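Local coordinates for protein malate dehydrogenase (Pyrococcus horikoshii, PDB 1V9N) that catalyses the NAD-dependent interconversion of (S)-malate and oxaloacetate as a homodimer of the LDH2/MDH2 oxidoreductase family, at residues 1-6 with 327-332; 14-19 with 336-341. One frame throughout, in Å; residues are numbered along the deposited sequence.

Contact 1: 1-6 with 327-332. With NDP (NADPH dihydro-nicotinamide-adenine-dinucleotide phosphate), chain B.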
loop_
_atom_site.group_PDB
_atom_site.type_symbol
_atom_site.label_atom_id
_atom_site.label_comp_id
_atom_site.label_asym_id
_atom_site.label_seq_id
_atom_site.Cartn_x
_atom_site.Cartn_y
_atom_site.Cartn_z
HETATM N N MSE A 1 6.386 5.155 32.313
HETATM C CA MSE A 1 6.832 4.174 31.281
HETATM C C MSE A 1 6.925 4.869 29.929
HETATM O O MSE A 1 6.992 6.097 29.860
HETATM C CB MSE A 1 5.842 3.008 31.189
HETATM C CG MSE A 1 5.558 2.302 32.507
HETATM SE SE MSE A 1 4.450 3.336 33.706
HETATM C CE MSE A 1 2.726 2.606 33.251
ATOM N N PHE A 2 6.931 4.088 28.855
ATOM C CA PHE A 2 7.010 4.668 27.521
ATOM C C PHE A 2 5.671 5.255 27.087
ATOM O O PHE A 2 4.610 4.719 27.403
ATOM C CB PHE A 2 7.464 3.620 26.498
ATOM C CG PHE A 2 7.483 4.132 25.086
ATOM C CD1 PHE A 2 6.323 4.131 24.315
ATOM C CD2 PHE A 2 8.648 4.663 24.543
ATOM C CE1 PHE A 2 6.321 4.656 23.028
ATOM C CE2 PHE A 2 8.658 5.192 23.255
ATOM C CZ PHE A 2 7.489 5.188 22.496
ATOM N N GLU A 3 5.735 6.363 26.359
ATOM C CA GLU A 3 4.545 7.027 25.858
ATOM C C GLU A 3 4.893 7.754 24.556
ATOM O O GLU A 3 5.845 8.537 24.503
ATOM C CB GLU A 3 4.025 8.016 26.899
ATOM C CG GLU A 3 2.669 7.680 27.488
ATOM C CD GLU A 3 2.012 8.915 28.085
ATOM O OE1 GLU A 3 2.610 10.002 27.946
ATOM O OE2 GLU A 3 0.918 8.804 28.682
ATOM N N LYS A 4 4.110 7.487 23.513
ATOM C CA LYS A 4 4.322 8.067 22.186
ATOM C C LYS A 4 4.394 9.584 22.065
ATOM O O LYS A 4 5.248 10.112 21.350
ATOM C CB LYS A 4 3.255 7.548 21.214
ATOM C CG LYS A 4 3.533 6.156 20.669
ATOM C CD LYS A 4 2.370 5.630 19.847
ATOM C CE LYS A 4 2.055 6.524 18.662
ATOM N NZ LYS A 4 0.924 5.976 17.862
ATOM N N GLY A 5 3.497 10.289 22.739
ATOM C CA GLY A 5 3.512 11.735 22.640
ATOM C C GLY A 5 4.177 12.403 23.825
ATOM O O GLY A 5 4.680 11.732 24.725
ATOM N N TYR A 6 4.190 13.730 23.820
ATOM C CA TYR A 6 4.779 14.481 24.919
ATOM C C TYR A 6 3.671 15.039 25.797
ATOM O O TYR A 6 2.864 15.856 25.354
ATOM C CB TYR A 6 5.654 15.625 24.393
ATOM C CG TYR A 6 6.241 16.498 25.485
ATOM C CD1 TYR A 6 5.451 17.432 26.162
ATOM C CD2 TYR A 6 7.581 16.380 25.856
ATOM C CE1 TYR A 6 5.981 18.225 27.181
ATOM C CE2 TYR A 6 8.122 17.169 26.876
ATOM C CZ TYR A 6 7.315 18.088 27.533
ATOM O OH TYR A 6 7.836 18.868 28.544
ATOM N N PHE A 327 1.217 -0.026 21.288
ATOM C CA PHE A 327 0.871 -1.004 22.310
ATOM C C PHE A 327 1.523 -0.670 23.649
ATOM O O PHE A 327 0.921 -0.878 24.705
ATOM C CB PHE A 327 1.268 -2.412 21.863
ATOM C CG PHE A 327 0.241 -3.077 20.982
ATOM C CD1 PHE A 327 -1.069 -3.247 21.427
ATOM C CD2 PHE A 327 0.584 -3.540 19.716
ATOM C CE1 PHE A 327 -2.025 -3.867 20.622
ATOM C CE2 PHE A 327 -0.363 -4.162 18.903
ATOM C CZ PHE A 327 -1.668 -4.326 19.355
ATOM N N LEU A 328 2.748 -0.154 23.600
ATOM C CA LEU A 328 3.467 0.231 24.812
ATOM C C LEU A 328 2.801 1.462 25.416
ATOM O O LEU A 328 2.595 1.542 26.628
ATOM C CB LEU A 328 4.932 0.540 24.492
ATOM C CG LEU A 328 5.942 -0.573 24.788
ATOM C CD1 LEU A 328 5.519 -1.857 24.105
ATOM C CD2 LEU A 328 7.322 -0.136 24.317
ATOM N N THR A 329 2.472 2.425 24.561
ATOM C CA THR A 329 1.806 3.637 25.011
ATOM C C THR A 329 0.494 3.254 25.689
ATOM O O THR A 329 0.149 3.789 26.742
ATOM C CB THR A 329 1.504 4.572 23.838
ATOM O OG1 THR A 329 2.734 4.992 23.237
ATOM C CG2 THR A 329 0.731 5.797 24.316
HETATM N N MSE A 330 -0.229 2.317 25.083
HETATM C CA MSE A 330 -1.494 1.852 25.637
HETATM C C MSE A 330 -1.261 1.246 27.017
HETATM O O MSE A 330 -1.890 1.644 27.996
HETATM C CB MSE A 330 -2.126 0.804 24.716
HETATM C CG MSE A 330 -3.310 0.066 25.329
HETATM SE SE MSE A 330 -4.178 -1.186 24.121
HETATM C CE MSE A 330 -3.859 -3.015 24.548
ATOM N N GLU A 331 -0.350 0.278 27.078
ATOM C CA GLU A 331 -0.016 -0.408 28.320
ATOM C C GLU A 331 0.201 0.598 29.449
ATOM O O GLU A 331 -0.301 0.428 30.560
ATOM C CB GLU A 331 1.247 -1.248 28.112
ATOM C CG GLU A 331 1.576 -2.199 29.249
ATOM C CD GLU A 331 2.868 -2.958 29.004
ATOM O OE1 GLU A 331 3.942 -2.317 29.002
ATOM O OE2 GLU A 331 2.811 -4.191 28.805
ATOM N N THR A 332 0.948 1.651 29.146
ATOM C CA THR A 332 1.240 2.695 30.117
ATOM C C THR A 332 -0.026 3.406 30.593
ATOM O O THR A 332 -0.348 3.410 31.785
ATOM C CB THR A 332 2.190 3.750 29.515
ATOM O OG1 THR A 332 3.468 3.155 29.262
ATOM C CG2 THR A 332 2.355 4.929 30.463
HETATM P PA NDP B . 2.248 7.490 12.331
HETATM O O1A NDP B . 1.970 7.838 13.704
HETATM O O2A NDP B . 3.330 8.147 11.516
HETATM O O5B NDP B . 2.470 5.865 12.290
HETATM C C5B NDP B . 2.739 5.175 11.056
HETATM C C4B NDP B . 2.845 3.685 11.431
HETATM O O4B NDP B . 4.252 3.462 11.635
HETATM C C3B NDP B . 2.161 3.209 12.683
HETATM O O3B NDP B . 1.629 1.875 12.421
HETATM C C2B NDP B . 3.195 3.165 13.751
HETATM O O2B NDP B . 2.976 2.270 14.856
HETATM C C1B NDP B . 4.426 2.908 12.938
HETATM N N9A NDP B . 5.672 3.532 13.461
HETATM C C8A NDP B . 5.858 4.802 14.078
HETATM N N7A NDP B . 7.121 5.000 14.381
HETATM C C5A NDP B . 7.798 3.884 13.978
HETATM C C6A NDP B . 9.167 3.468 14.005
HETATM N N6A NDP B . 10.104 4.273 14.518
HETATM N N1A NDP B . 9.521 2.236 13.498
HETATM C C2A NDP B . 8.568 1.405 12.965
HETATM N N3A NDP B . 7.255 1.707 12.889
HETATM C C4A NDP B . 6.929 2.971 13.417
HETATM O O3 NDP B . 0.973 7.521 11.413
HETATM P PN NDP B . -0.070 8.581 10.861
HETATM O O1N NDP B . 0.056 8.521 9.408
HETATM O O2N NDP B . 0.346 9.850 11.550
HETATM O O5D NDP B . -1.435 7.981 11.416
HETATM C C5D NDP B . -2.461 8.804 12.040
HETATM C C4D NDP B . -3.691 7.917 12.474
HETATM O O4D NDP B . -4.844 8.540 11.938
HETATM C C3D NDP B . -3.731 6.460 11.949
HETATM O O3D NDP B . -4.173 5.616 13.020
HETATM C C2D NDP B . -4.670 6.484 10.756
HETATM O O2D NDP B . -5.294 5.232 10.561
HETATM C C1D NDP B . -5.628 7.637 11.155
HETATM N N1N NDP B . -6.200 8.381 10.000
HETATM C C2N NDP B . -7.608 8.279 9.819
HETATM C C3N NDP B . -8.179 9.011 8.698
HETATM C C7N NDP B . -9.625 8.955 8.463
HETATM O O7N NDP B . -10.184 9.555 7.536
HETATM N N7N NDP B . -10.426 8.217 9.279
HETATM C C4N NDP B . -7.302 9.776 7.870
HETATM C C5N NDP B . -5.929 9.856 8.062
HETATM C C6N NDP B . -5.371 9.162 9.134
HETATM P P2B NDP B . 2.446 2.666 16.262
HETATM O O1X NDP B . 3.302 1.866 17.152
HETATM O O2X NDP B . 1.007 2.280 16.391
HETATM O O3X NDP B . 2.631 4.165 16.481
#
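Two threonines one helical turn apart, Thr329 and Thr332, hold the N-terminal segment 1-6 against helix 324-336, each through a hydrogen bond between its hydroxyl and the backbone of the segment. OG1 of Thr332 donates to the carbonyl O of Phe2 at 2.7 Å, standing 16° out of the carbonyl plane. OG1 of Thr329 accepts from the backbone N of Lys4 at 2.9 Å, a bond bent to 142° at the hydrogen. The same hydroxyl is bonded to Lys325 O, one turn back, which helps fix its rotation.

The charged side chains of Glu3 and Lys4 reach beyond the two segments. The loop before strand 11-14 lies along helix 324-336, and both line the cofactor site of this LDH2/MDH2-family enzyme, Gly326 N also bonding to NADPH. Lys4 crosses Thr329, extended to CD and then bent about the CG-CD bond (chi3 59°), and NZ reaches O3X of the 2'-phosphate on the adenosine ribose of NADPH, the group absent from NADH, at 2.8 Å. NZ also bonds to Arg50 O; Glu3 forms salt bridges with Arg13 and Arg333.

In van der Waals contact, the Phe2 ring turns an edge to Thr329 OG1, 3.6 Å from CE1; Phe2 CD1 and Leu328 CB form the apolar pair at 3.9 Å, and Trp320 also meets the ring. Selenomethionine Met1 slides past Thr332 in the opposite direction, its bent chain laying CE 3.6 Å from Thr332 CG2.

Contact 2: 14-19 with 336-341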
loop_
_atom_site.group_PDB
_atom_site.type_symbol
_atom_site.label_atom_id
_atom_site.label_comp_id
_atom_site.label_asym_id
_atom_site.label_seq_id
_atom_site.Cartn_x
_atom_site.Cartn_y
_atom_site.Cartn_z
ATOM N N VAL A 14 -6.842 10.768 32.777
ATOM C CA VAL A 14 -8.227 10.354 32.943
ATOM C C VAL A 14 -8.308 8.838 32.852
ATOM O O VAL A 14 -7.882 8.247 31.864
ATOM C CB VAL A 14 -9.134 10.962 31.846
ATOM C CG1 VAL A 14 -10.567 10.510 32.050
ATOM C CG2 VAL A 14 -9.046 12.479 31.873
ATOM N N PRO A 15 -8.847 8.185 33.893
ATOM C CA PRO A 15 -8.967 6.725 33.890
ATOM C C PRO A 15 -9.637 6.235 32.610
ATOM O O PRO A 15 -10.736 6.671 32.271
ATOM C CB PRO A 15 -9.810 6.453 35.128
ATOM C CG PRO A 15 -9.367 7.535 36.062
ATOM C CD PRO A 15 -9.348 8.747 35.160
ATOM N N LYS A 16 -8.962 5.334 31.906
ATOM C CA LYS A 16 -9.475 4.778 30.661
ATOM C C LYS A 16 -10.966 4.461 30.766
ATOM O O LYS A 16 -11.763 4.896 29.935
ATOM C CB LYS A 16 -8.682 3.516 30.301
ATOM C CG LYS A 16 -9.048 2.871 28.976
ATOM C CD LYS A 16 -10.274 1.986 29.097
ATOM C CE LYS A 16 -10.585 1.306 27.780
ATOM N NZ LYS A 16 -11.793 0.445 27.868
ATOM N N ASP A 17 -11.329 3.711 31.802
ATOM C CA ASP A 17 -12.712 3.313 32.039
ATOM C C ASP A 17 -13.643 4.510 32.211
ATOM O O ASP A 17 -14.835 4.436 31.912
ATOM C CB ASP A 17 -12.777 2.429 33.283
ATOM C CG ASP A 17 -11.823 1.254 33.205
ATOM O OD1 ASP A 17 -12.085 0.329 32.406
ATOM O OD2 ASP A 17 -10.805 1.266 33.934
ATOM N N ARG A 18 -13.086 5.615 32.695
ATOM C CA ARG A 18 -13.853 6.831 32.914
ATOM C C ARG A 18 -14.136 7.539 31.598
ATOM O O ARG A 18 -15.250 8.002 31.358
ATOM C CB ARG A 18 -13.087 7.761 33.856
ATOM C CG ARG A 18 -13.799 9.058 34.197
ATOM C CD ARG A 18 -13.279 9.587 35.520
ATOM N NE ARG A 18 -13.540 8.630 36.594
ATOM C CZ ARG A 18 -13.021 8.706 37.815
ATOM N NH1 ARG A 18 -12.202 9.700 38.131
ATOM N NH2 ARG A 18 -13.327 7.785 38.722
ATOM N N LEU A 19 -13.119 7.626 30.749
ATOM C CA LEU A 19 -13.268 8.274 29.454
ATOM C C LEU A 19 -14.277 7.487 28.626
ATOM O O LEU A 19 -15.141 8.063 27.961
ATOM C CB LEU A 19 -11.922 8.325 28.727
ATOM C CG LEU A 19 -11.888 9.096 27.406
ATOM C CD1 LEU A 19 -12.274 10.548 27.650
ATOM C CD2 LEU A 19 -10.499 9.014 26.801
ATOM N N LEU A 336 -1.663 4.105 34.181
ATOM C CA LEU A 336 -1.230 5.453 34.521
ATOM C C LEU A 336 -2.343 6.441 34.170
ATOM O O LEU A 336 -2.391 7.558 34.690
ATOM C CB LEU A 336 0.048 5.784 33.747
ATOM C CG LEU A 336 0.981 6.880 34.270
ATOM C CD1 LEU A 336 2.298 6.817 33.517
ATOM C CD2 LEU A 336 0.334 8.242 34.112
ATOM N N GLY A 337 -3.243 6.015 33.287
ATOM C CA GLY A 337 -4.344 6.868 32.880
ATOM C C GLY A 337 -4.106 7.534 31.538
ATOM O O GLY A 337 -2.962 7.731 31.129
ATOM N N ILE A 338 -5.190 7.888 30.854
ATOM C CA ILE A 338 -5.095 8.532 29.546
ATOM C C ILE A 338 -4.950 10.043 29.677
ATOM O O ILE A 338 -5.815 10.708 30.238
ATOM C CB ILE A 338 -6.350 8.251 28.691
ATOM C CG1 ILE A 338 -6.556 6.744 28.546
ATOM C CG2 ILE A 338 -6.211 8.923 27.328
ATOM C CD1 ILE A 338 -7.836 6.365 27.842
ATOM N N PRO A 339 -3.854 10.605 29.150
ATOM C CA PRO A 339 -3.614 12.048 29.215
ATOM C C PRO A 339 -4.431 12.824 28.191
ATOM O O PRO A 339 -4.288 12.621 26.987
ATOM C CB PRO A 339 -2.118 12.154 28.955
ATOM C CG PRO A 339 -1.887 11.046 27.984
ATOM C CD PRO A 339 -2.681 9.909 28.590
ATOM N N ILE A 340 -5.288 13.713 28.679
ATOM C CA ILE A 340 -6.124 14.530 27.810
ATOM C C ILE A 340 -5.750 15.997 27.975
ATOM O O ILE A 340 -5.724 16.519 29.089
ATOM C CB ILE A 340 -7.621 14.356 28.146
ATOM C CG1 ILE A 340 -8.023 12.889 27.972
ATOM C CG2 ILE A 340 -8.465 15.253 27.250
ATOM C CD1 ILE A 340 -9.477 12.607 28.280
ATOM N N TYR A 341 -5.457 16.653 26.859
ATOM C CA TYR A 341 -5.076 18.057 26.860
ATOM C C TYR A 341 -6.061 18.887 27.685
ATOM O O TYR A 341 -7.188 18.460 27.938
ATOM C CB TYR A 341 -5.020 18.567 25.419
ATOM C CG TYR A 341 -4.403 19.939 25.252
ATOM C CD1 TYR A 341 -3.111 20.204 25.708
ATOM C CD2 TYR A 341 -5.100 20.961 24.611
ATOM C CE1 TYR A 341 -2.527 21.457 25.526
ATOM C CE2 TYR A 341 -4.525 22.216 24.423
ATOM C CZ TYR A 341 -3.239 22.458 24.883
ATOM O OH TYR A 341 -2.670 23.697 24.695
#
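In both Ile338 and Ile340 the CG1 branch stands anti to the carbonyl carbon, and each extended chain runs out straight to its CD1, carrying the methyl to residues 14-19. Leu19, with CG opposite its own N at chi1 -174°, sends both methyls back: CD1 meets Ile340 CD1 tip to tip at 3.5 Å, while CD2 lies 3.9 Å from Ile338 CD1, where the two chains meet at about a right angle. Ile340 CD1 also touches CG2 of Val14 at 3.6 Å, and Ile338 CD1 packs on CA and CB of Lys16, whose amine end leads away.

Beneath these side chains, Val14 and Ile338 form an antiparallel hydrogen-bonded pair. Val14 N donates to Ile338 O at 2.7 Å, and Ile338 N returns the bond to Val14 O at 2.9 Å. Both donors lie above the acceptor's carbonyl plane, by 39° and 44°. The pair belongs to a two-stranded sheet of 11-14 and 338-341, which a backbone link between Ile340 and Ile12 continues. Pro15 occupies the N-cap position of helix 16-29, so the chain passes directly from this strand into the helix that packs on Ile338 and Ile340. Gly337, at positive phi, makes the turn out of helix 324-336. Asp48 and Leu49 of helix 34-49 also touch Ile338.

With an alanine here in place of Ile338, the CD1 methyl would be gone, and Leu19 CD2 and the CA and CB of Lys16 would probably face a gap. Across this buried contact the backbone polar groups of the pair satisfy each other, leaving aliphatic methyls to join helix and strand by van der Waals contact and the exclusion of water.

Overall arrangement
Contacts 1 and 2 lie about 13 Å apart between centres, on the same side of the chain's centre, and both join the start of the chain to its last part. Helix 324-336 and strand 338-341 are consecutive; the N-terminal loop meets the first, residues 14-19 the second, and Glu3 OE2 touches Pro339 CG at 3.7 Å where the two contacts adjoin. Contact 1 is partly buried and edges on the cofactor site; threonine hydroxyls make its bonds, while its charged side chains look outward to the cofactor and to arginines. Contact 2 is buried and relies on paired strand backbones and aliphatic side chains. The second subunit touches neither pair of segments, though its residues bind the same cofactor.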